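Local coordinates for protein homoserine O-acetyltransferase (Bacillus anthracis str. 'Ames Ancestor', PDB 3I1I) that probably transfers an acetyl group to the side-chain hydroxyl of homoserine, a step toward methionine, at residues A[17-29]-A[123-136]. Numbering follows the deposited sequence.
Sequences YTFENGRTIPVQM and DFPVFTFLDVARMQ
Asp131, in the first turn of helix 129-142, meets Tyr17 and Glu20 and so ties that helix to the hairpin of strands 10-18 and 24-34, the first two strands of the alpha/beta hydrolase sheet. Its OD1 takes two hydrogen bonds on separate lone pairs: Tyr17 OH reaches the anti one at 2.8 Å, and the backbone N of Glu20, in the type I turn Phe19-Gly22, uses the syn one. Ring and carboxylate stand 86° apart. The other oxygen, OD2, accepts from Thr128 N at 3.0 Å, while Thr128 OG1 caps Asp131 N in return, completing a capping box. A water bound to Asn21 N also donates to OD2 and to Val126 O, so the carboxylate is gripped from the hairpin, the helix start and a bridging water, which would probably favour its charged form.

Two rings are covered face-on. Pro125 CG sits 3.9 Å from the Phe19 ring centroid, only 7° off the normal, a CH-pi contact; Tyr17 CE2 lies over the opposite face, offset toward its rim. With Tyr17 CG anti to its own backbone N (chi1 168°), the phenol spans from strand to helix, and selenomethionine Met135 lays CG over its face; the selenium, farther above, adds a Met-aromatic contact. Met135 CE then meets Met29 CB, also of a selenomethionine, at 3.8 Å.

Charged pairs flank this core. In one of two deposited conformers of Glu20, OE2 meets Arg134 NE at 2.6 Å, a tentative salt bridge; Arg134 NH1 turns to Tyr168. Arg23 packs CG on Pro125 CB, and a bend at chi2 directs its guanidinium to Asp123: NH1 donates almost straight to Asp123 O at 2.9 Å, whereas NH2 bonds only weakly to Asp123 OD2.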
ATOM      1  N   TYR A  17      33.775  -2.878   8.716  1.00 30.86           N
ATOM      2  CA  TYR A  17      32.808  -2.852   9.786  1.00 29.90           C
ATOM      3  C   TYR A  17      32.005  -4.180   9.808  1.00 30.11           C
ATOM      4  O   TYR A  17      31.542  -4.669   8.783  1.00 29.98           O
ATOM      5  CB  TYR A  17      31.889  -1.626   9.663  1.00 29.83           C
ATOM      6  CG  TYR A  17      30.712  -1.728  10.591  1.00 29.57           C
ATOM      7  CD1 TYR A  17      30.881  -1.591  11.955  1.00 28.50           C
ATOM      8  CD2 TYR A  17      29.455  -2.059  10.111  1.00 29.15           C
ATOM      9  CE1 TYR A  17      29.818  -1.727  12.819  1.00 31.91           C
ATOM     10  CE2 TYR A  17      28.379  -2.214  10.968  1.00 30.81           C
ATOM     11  CZ  TYR A  17      28.561  -2.046  12.322  1.00 31.18           C
ATOM     12  OH  TYR A  17      27.515  -2.229  13.193  1.00 29.51           O
ATOM     13  N   THR A  18      31.845  -4.766  10.986  1.00 29.84           N
ATOM     14  CA  THR A  18      31.034  -5.964  11.116  1.00 30.18           C
ATOM     15  C   THR A  18      29.623  -5.636  11.591  1.00 30.49           C
ATOM     16  O   THR A  18      29.411  -5.117  12.688  1.00 30.84           O
ATOM     17  CB  THR A  18      31.698  -6.979  12.053  1.00 30.26           C
ATOM     18  OG1 THR A  18      32.988  -7.313  11.510  1.00 28.47           O
ATOM     19  CG2 THR A  18      30.832  -8.253  12.194  1.00 28.56           C
ATOM     20  N   PHE A  19      28.662  -5.943  10.738  1.00 30.56           N
ATOM     21  CA  PHE A  19      27.249  -5.687  11.017  1.00 30.29           C
ATOM     22  C   PHE A  19      26.743  -6.676  12.080  1.00 30.57           C
ATOM     23  O   PHE A  19      27.339  -7.776  12.306  1.00 30.15           O
ATOM     24  CB  PHE A  19      26.414  -5.839   9.731  1.00 30.24           C
ATOM     25  CG  PHE A  19      26.549  -4.697   8.763  1.00 28.15           C
ATOM     26  CD1 PHE A  19      25.473  -3.871   8.509  1.00 27.40           C
ATOM     27  CD2 PHE A  19      27.751  -4.455   8.093  1.00 29.31           C
ATOM     28  CE1 PHE A  19      25.581  -2.810   7.594  1.00 26.82           C
ATOM     29  CE2 PHE A  19      27.874  -3.398   7.166  1.00 28.09           C
ATOM     30  CZ  PHE A  19      26.789  -2.566   6.934  1.00 27.07           C
ATOM     31  N   GLU A  20      25.627  -6.310  12.701  1.00 30.51           N
ATOM     32  CA  GLU A  20      25.026  -7.130  13.739  0.50 31.14           C
ATOM     33  C   GLU A  20      24.707  -8.550  13.246  1.00 31.22           C
ATOM     34  O   GLU A  20      24.739  -9.505  14.022  1.00 30.91           O
ATOM     35  CB  GLU A  20      23.778  -6.437  14.291  0.50 31.55           C
ATOM     36  CG  GLU A  20      24.115  -5.202  15.175  0.50 33.71           C
ATOM     37  CD  GLU A  20      24.864  -5.583  16.475  0.50 36.08           C
ATOM     38  OE1 GLU A  20      24.570  -6.677  17.030  0.50 37.13           O
ATOM     39  OE2 GLU A  20      25.734  -4.792  16.945  0.50 36.37           O
ATOM     40  N   ASN A  21      24.413  -8.699  11.945  1.00 31.15           N
ATOM     41  CA  ASN A  21      24.191 -10.042  11.377  1.00 30.93           C
ATOM     42  C   ASN A  21      25.469 -10.750  10.961  1.00 30.86           C
ATOM     43  O   ASN A  21      25.422 -11.832  10.386  1.00 30.83           O
ATOM     44  CB  ASN A  21      23.193 -10.033  10.208  1.00 30.71           C
ATOM     45  CG  ASN A  21      23.668  -9.207   9.032  1.00 31.54           C
ATOM     46  OD1 ASN A  21      24.862  -9.042   8.807  1.00 29.79           O
ATOM     47  ND2 ASN A  21      22.707  -8.678   8.264  1.00 33.31           N
ATOM     48  N   GLY A  22      26.614 -10.140  11.224  1.00 30.99           N
ATOM     49  CA  GLY A  22      27.866 -10.821  11.022  1.00 30.14           C
ATOM     50  C   GLY A  22      28.530 -10.523   9.718  1.00 30.19           C
ATOM     51  O   GLY A  22      29.654 -10.937   9.527  1.00 31.05           O
ATOM     52  N   ARG A  23      27.877  -9.827   8.801  1.00 29.71           N
ATOM     53  CA  ARG A  23      28.530  -9.484   7.538  1.00 29.94           C
ATOM     54  C   ARG A  23      29.620  -8.393   7.772  1.00 30.24           C
ATOM     55  O   ARG A  23      29.405  -7.464   8.563  1.00 30.45           O
ATOM     56  CB  ARG A  23      27.480  -9.001   6.551  1.00 30.44           C
ATOM     57  CG  ARG A  23      28.006  -8.642   5.176  1.00 30.72           C
ATOM     58  CD  ARG A  23      28.260  -9.865   4.335  1.00 31.94           C
ATOM     59  NE  ARG A  23      28.615  -9.435   2.984  1.00 33.28           N
ATOM     60  CZ  ARG A  23      27.748  -9.065   2.045  1.00 33.52           C
ATOM     61  NH1 ARG A  23      26.431  -9.099   2.266  1.00 31.39           N
ATOM     62  NH2 ARG A  23      28.210  -8.655   0.871  1.00 35.78           N
ATOM     63  N   THR A  24      30.785  -8.519   7.113  1.00 29.48           N
ATOM     64  CA  THR A  24      31.855  -7.535   7.264  1.00 28.98           C
ATOM     65  C   THR A  24      32.172  -6.882   5.925  1.00 28.87           C
ATOM     66  O   THR A  24      32.503  -7.577   4.977  1.00 30.19           O
ATOM     67  CB  THR A  24      33.132  -8.152   7.927  1.00 29.17           C
ATOM     68  OG1 THR A  24      32.792  -8.651   9.237  1.00 29.91           O
ATOM     69  CG2 THR A  24      34.246  -7.112   8.077  1.00 26.42           C
ATOM     70  N   ILE A  25      32.022  -5.558   5.831  1.00 27.55           N
ATOM     71  CA  ILE A  25      32.348  -4.838   4.613  1.00 26.84           C
ATOM     72  C   ILE A  25      32.930  -3.479   5.010  1.00 26.97           C
ATOM     73  O   ILE A  25      32.768  -3.051   6.148  1.00 26.89           O
ATOM     74  CB  ILE A  25      31.087  -4.657   3.680  1.00 27.10           C
ATOM     75  CG1 ILE A  25      29.947  -3.927   4.419  1.00 26.87           C
ATOM     76  CG2 ILE A  25      30.591  -5.991   3.166  1.00 23.95           C
ATOM     77  CD1 ILE A  25      28.924  -3.227   3.512  1.00 25.15           C
ATOM     78  N   PRO A  26      33.667  -2.828   4.102  1.00 26.81           N
ATOM     79  CA  PRO A  26      34.009  -1.416   4.307  1.00 26.25           C
ATOM     80  C   PRO A  26      32.765  -0.504   4.261  1.00 26.11           C
ATOM     81  O   PRO A  26      31.865  -0.699   3.433  1.00 24.44           O
ATOM     82  CB  PRO A  26      34.951  -1.078   3.116  1.00 25.87           C
ATOM     83  CG  PRO A  26      35.385  -2.382   2.546  1.00 26.27           C
ATOM     84  CD  PRO A  26      34.345  -3.410   2.921  1.00 27.15           C
ATOM     85  N   VAL A  27      32.766   0.513   5.111  1.00 26.00           N
ATOM     86  CA  VAL A  27      31.685   1.489   5.161  1.00 26.24           C
ATOM     87  C   VAL A  27      32.248   2.907   5.266  1.00 26.98           C
ATOM     88  O   VAL A  27      33.357   3.103   5.754  1.00 27.45           O
ATOM     89  CB  VAL A  27      30.777   1.231   6.397  1.00 26.09           C
ATOM     90  CG1 VAL A  27      30.149  -0.191   6.343  1.00 25.01           C
ATOM     91  CG2 VAL A  27      31.562   1.396   7.632  1.00 23.61           C
ATOM     92  N   GLN A  28      31.468   3.880   4.814  1.00 27.04           N
ATOM     93  CA  GLN A  28      31.751   5.298   5.012  1.00 27.18           C
ATOM     94  C   GLN A  28      30.472   5.963   5.511  1.00 27.05           C
ATOM     95  O   GLN A  28      29.386   5.433   5.350  1.00 26.51           O
ATOM     96  CB  GLN A  28      32.173   5.962   3.713  1.00 27.33           C
ATOM     97  CG  GLN A  28      31.176   5.699   2.573  1.00 30.16           C
ATOM     98  CD  GLN A  28      31.493   6.420   1.270  1.00 31.22           C
ATOM     99  OE1 GLN A  28      32.604   6.891   1.062  1.00 32.17           O
ATOM    100  NE2 GLN A  28      30.481   6.531   0.395  1.00 29.98           N
HETATM  101  N   MSE A  29      30.624   7.156   6.066  1.00 26.86           N
HETATM  102  CA  MSE A  29      29.562   7.849   6.727  1.00 26.12           C
HETATM  103  C   MSE A  29      29.832   9.344   6.697  1.00 25.00           C
HETATM  104  O   MSE A  29      30.802   9.813   7.269  1.00 24.32           O
HETATM  105  CB  MSE A  29      29.479   7.363   8.167  1.00 26.55           C
HETATM  106  CG  MSE A  29      28.235   7.831   8.915  1.00 28.54           C
HETATM  107 SE   MSE A  29      28.327   7.280  10.789  0.65 32.23          SE
HETATM  108  CE  MSE A  29      26.640   6.459  10.967  1.00 37.69           C
ATOM    109  N   ASP A 123      22.550  -7.857  -2.695  1.00 28.24           N
ATOM    110  CA  ASP A 123      23.592  -8.463  -1.879  1.00 27.84           C
ATOM    111  C   ASP A 123      24.005  -7.567  -0.695  1.00 27.04           C
ATOM    112  O   ASP A 123      24.786  -7.996   0.156  1.00 25.62           O
ATOM    113  CB  ASP A 123      24.815  -8.845  -2.724  1.00 28.28           C
ATOM    114  CG  ASP A 123      25.884  -9.598  -1.910  1.00 30.21           C
ATOM    115  OD1 ASP A 123      25.532 -10.590  -1.242  1.00 28.73           O
ATOM    116  OD2 ASP A 123      27.062  -9.163  -1.900  1.00 34.44           O
ATOM    117  N   PHE A 124      23.487  -6.337  -0.604  1.00 26.58           N
ATOM    118  CA  PHE A 124      23.813  -5.531   0.574  1.00 26.06           C
ATOM    119  C   PHE A 124      23.272  -6.171   1.851  1.00 25.69           C
ATOM    120  O   PHE A 124      22.196  -6.746   1.849  1.00 25.39           O
ATOM    121  CB  PHE A 124      23.316  -4.094   0.453  1.00 26.46           C
ATOM    122  CG  PHE A 124      23.977  -3.165   1.424  1.00 26.48           C
ATOM    123  CD1 PHE A 124      25.235  -2.649   1.147  1.00 27.28           C
ATOM    124  CD2 PHE A 124      23.374  -2.858   2.628  1.00 25.28           C
ATOM    125  CE1 PHE A 124      25.877  -1.814   2.037  1.00 27.88           C
ATOM    126  CE2 PHE A 124      24.002  -2.020   3.533  1.00 25.97           C
ATOM    127  CZ  PHE A 124      25.266  -1.502   3.246  1.00 27.63           C
ATOM    128  N   PRO A 125      24.029  -6.091   2.951  1.00 25.67           N
ATOM    129  CA  PRO A 125      23.517  -6.749   4.145  1.00 25.65           C
ATOM    130  C   PRO A 125      22.391  -5.978   4.800  1.00 25.33           C
ATOM    131  O   PRO A 125      22.341  -4.762   4.714  1.00 24.89           O
ATOM    132  CB  PRO A 125      24.715  -6.770   5.094  1.00 25.80           C
ATOM    133  CG  PRO A 125      25.583  -5.662   4.640  1.00 26.30           C
ATOM    134  CD  PRO A 125      25.386  -5.557   3.151  1.00 25.98           C
ATOM    135  N   VAL A 126      21.512  -6.705   5.465  1.00 24.72           N
ATOM    136  CA  VAL A 126      20.505  -6.110   6.290  1.00 24.05           C
ATOM    137  C   VAL A 126      21.181  -5.355   7.413  1.00 24.90           C
ATOM    138  O   VAL A 126      22.117  -5.909   8.085  1.00 25.68           O
ATOM    139  CB  VAL A 126      19.586  -7.181   6.872  1.00 24.20           C
ATOM    140  CG1 VAL A 126      18.640  -6.559   7.897  1.00 21.22           C
ATOM    141  CG2 VAL A 126      18.833  -7.908   5.708  1.00 22.47           C
ATOM    142  N   PHE A 127      20.726  -4.112   7.610  1.00 23.84           N
ATOM    143  CA  PHE A 127      21.162  -3.305   8.724  1.00 23.68           C
ATOM    144  C   PHE A 127      20.017  -2.932   9.656  1.00 23.78           C
ATOM    145  O   PHE A 127      18.863  -2.855   9.234  1.00 23.44           O
ATOM    146  CB  PHE A 127      21.874  -2.030   8.223  1.00 23.72           C
ATOM    147  CG  PHE A 127      20.945  -0.872   7.904  1.00 21.88           C
ATOM    148  CD1 PHE A 127      20.746   0.131   8.825  1.00 20.44           C
ATOM    149  CD2 PHE A 127      20.301  -0.791   6.672  1.00 21.49           C
ATOM    150  CE1 PHE A 127      19.926   1.202   8.546  1.00 22.73           C
ATOM    151  CE2 PHE A 127      19.460   0.266   6.369  1.00 20.30           C
ATOM    152  CZ  PHE A 127      19.262   1.270   7.309  1.00 22.16           C
ATOM    153  N   THR A 128      20.385  -2.659  10.910  1.00 23.27           N
ATOM    154  CA  THR A 128      19.494  -2.141  11.914  1.00 22.79           C
ATOM    155  C   THR A 128      19.997  -0.788  12.400  1.00 22.99           C
ATOM    156  O   THR A 128      21.100  -0.350  12.068  1.00 22.32           O
ATOM    157  CB  THR A 128      19.467  -3.057  13.127  1.00 23.66           C
ATOM    158  OG1 THR A 128      20.734  -2.994  13.817  1.00 22.09           O
ATOM    159  CG2 THR A 128      19.159  -4.475  12.685  1.00 21.75           C
ATOM    160  N   PHE A 129      19.193  -0.127  13.206  1.00 22.86           N
ATOM    161  CA  PHE A 129      19.596   1.146  13.765  1.00 23.12           C
ATOM    162  C   PHE A 129      20.611   0.983  14.848  1.00 23.29           C
ATOM    163  O   PHE A 129      21.256   1.939  15.231  1.00 23.43           O
ATOM    164  CB  PHE A 129      18.377   1.977  14.197  1.00 23.10           C
ATOM    165  CG  PHE A 129      17.542   2.429  13.008  1.00 23.44           C
ATOM    166  CD1 PHE A 129      18.112   3.236  12.012  1.00 22.81           C
ATOM    167  CD2 PHE A 129      16.236   2.003  12.845  1.00 25.08           C
ATOM    168  CE1 PHE A 129      17.390   3.612  10.887  1.00 22.30           C
ATOM    169  CE2 PHE A 129      15.511   2.382  11.715  1.00 25.06           C
ATOM    170  CZ  PHE A 129      16.101   3.181  10.728  1.00 22.66           C
ATOM    171  N   LEU A 130      20.808  -0.245  15.317  1.00 24.02           N
ATOM    172  CA  LEU A 130      21.937  -0.521  16.191  1.00 23.55           C
ATOM    173  C   LEU A 130      23.255  -0.470  15.390  1.00 23.20           C
ATOM    174  O   LEU A 130      24.263   0.077  15.887  1.00 23.52           O
ATOM    175  CB  LEU A 130      21.760  -1.817  16.928  1.00 23.06           C
ATOM    176  CG  LEU A 130      22.926  -2.285  17.796  1.00 23.95           C
ATOM    177  CD1 LEU A 130      23.431  -1.179  18.711  1.00 20.59           C
ATOM    178  CD2 LEU A 130      22.466  -3.561  18.582  1.00 20.63           C
ATOM    179  N   ASP A 131      23.242  -0.968  14.151  1.00 22.47           N
ATOM    180  CA  ASP A 131      24.430  -0.838  13.279  1.00 22.07           C
ATOM    181  C   ASP A 131      24.836   0.613  13.107  1.00 22.41           C
ATOM    182  O   ASP A 131      26.020   0.929  13.200  1.00 22.53           O
ATOM    183  CB  ASP A 131      24.204  -1.461  11.925  1.00 21.98           C
ATOM    184  CG  ASP A 131      24.172  -2.976  11.987  1.00 22.40           C
ATOM    185  OD1 ASP A 131      25.140  -3.534  12.529  1.00 25.34           O
ATOM    186  OD2 ASP A 131      23.194  -3.608  11.512  1.00 22.14           O
ATOM    187  N   VAL A 132      23.850   1.504  12.946  1.00 21.63           N
ATOM    188  CA  VAL A 132      24.133   2.913  12.800  1.00 21.25           C
ATOM    189  C   VAL A 132      24.761   3.512  14.096  1.00 22.14           C
ATOM    190  O   VAL A 132      25.732   4.280  14.033  1.00 22.23           O
ATOM    191  CB  VAL A 132      22.896   3.713  12.315  1.00 21.44           C
ATOM    192  CG1 VAL A 132      23.155   5.218  12.398  1.00 17.68           C
ATOM    193  CG2 VAL A 132      22.480   3.267  10.857  1.00 19.76           C
ATOM    194  N   ALA A 133      24.222   3.130  15.244  1.00 21.95           N
ATOM    195  CA  ALA A 133      24.728   3.550  16.530  1.00 22.18           C
ATOM    196  C   ALA A 133      26.187   3.031  16.718  1.00 23.20           C
ATOM    197  O   ALA A 133      27.045   3.760  17.208  1.00 23.34           O
ATOM    198  CB  ALA A 133      23.791   3.040  17.650  1.00 20.54           C
ATOM    199  N   ARG A 134      26.479   1.801  16.304  1.00 24.11           N
ATOM    200  CA  ARG A 134      27.848   1.285  16.448  1.00 25.69           C
ATOM    201  C   ARG A 134      28.840   2.066  15.574  1.00 25.79           C
ATOM    202  O   ARG A 134      29.938   2.382  16.022  1.00 25.70           O
ATOM    203  CB  ARG A 134      27.940  -0.202  16.137  1.00 26.38           C
ATOM    204  CG  ARG A 134      26.980  -1.082  16.985  1.00 28.93           C
ATOM    205  CD  ARG A 134      27.767  -2.120  17.711  1.00 34.32           C
ATOM    206  NE  ARG A 134      26.971  -3.109  18.459  1.00 37.43           N
ATOM    207  CZ  ARG A 134      26.750  -3.083  19.780  1.00 38.35           C
ATOM    208  NH1 ARG A 134      27.213  -2.088  20.565  1.00 37.74           N
ATOM    209  NH2 ARG A 134      26.040  -4.064  20.319  1.00 38.72           N
HETATM  210  N   MSE A 135      28.435   2.420  14.356  1.00 26.05           N
HETATM  211  CA  MSE A 135      29.286   3.214  13.519  1.00 26.66           C
HETATM  212  C   MSE A 135      29.501   4.604  14.097  1.00 26.52           C
HETATM  213  O   MSE A 135      30.630   5.035  14.200  1.00 27.49           O
HETATM  214  CB  MSE A 135      28.734   3.305  12.123  1.00 27.12           C
HETATM  215  CG  MSE A 135      28.964   2.029  11.353  1.00 30.78           C
HETATM  216 SE   MSE A 135      27.912   2.069   9.721  0.65 35.97          SE
HETATM  217  CE  MSE A 135      28.619   3.750   8.967  1.00 28.04           C
ATOM    218  N   GLN A 136      28.433   5.286  14.496  1.00 25.38           N
ATOM    219  CA  GLN A 136      28.545   6.595  15.106  1.00 25.13           C
ATOM    220  C   GLN A 136      29.505   6.606  16.317  1.00 25.90           C
ATOM    221  O   GLN A 136      30.294   7.529  16.501  1.00 24.92           O
ATOM    222  CB  GLN A 136      27.179   7.045  15.577  1.00 24.85           C
ATOM    223  CG  GLN A 136      26.223   7.475  14.463  1.00 24.31           C
ATOM    224  CD  GLN A 136      24.855   7.808  15.035  1.00 24.51           C
ATOM    225  OE1 GLN A 136      24.407   7.190  16.011  1.00 18.99           O
ATOM    226  NE2 GLN A 136      24.213   8.813  14.473  1.00 22.76           N
TER
HETATM  227  O   HOH W   1      22.932  -6.161  10.574  1.00 27.75           O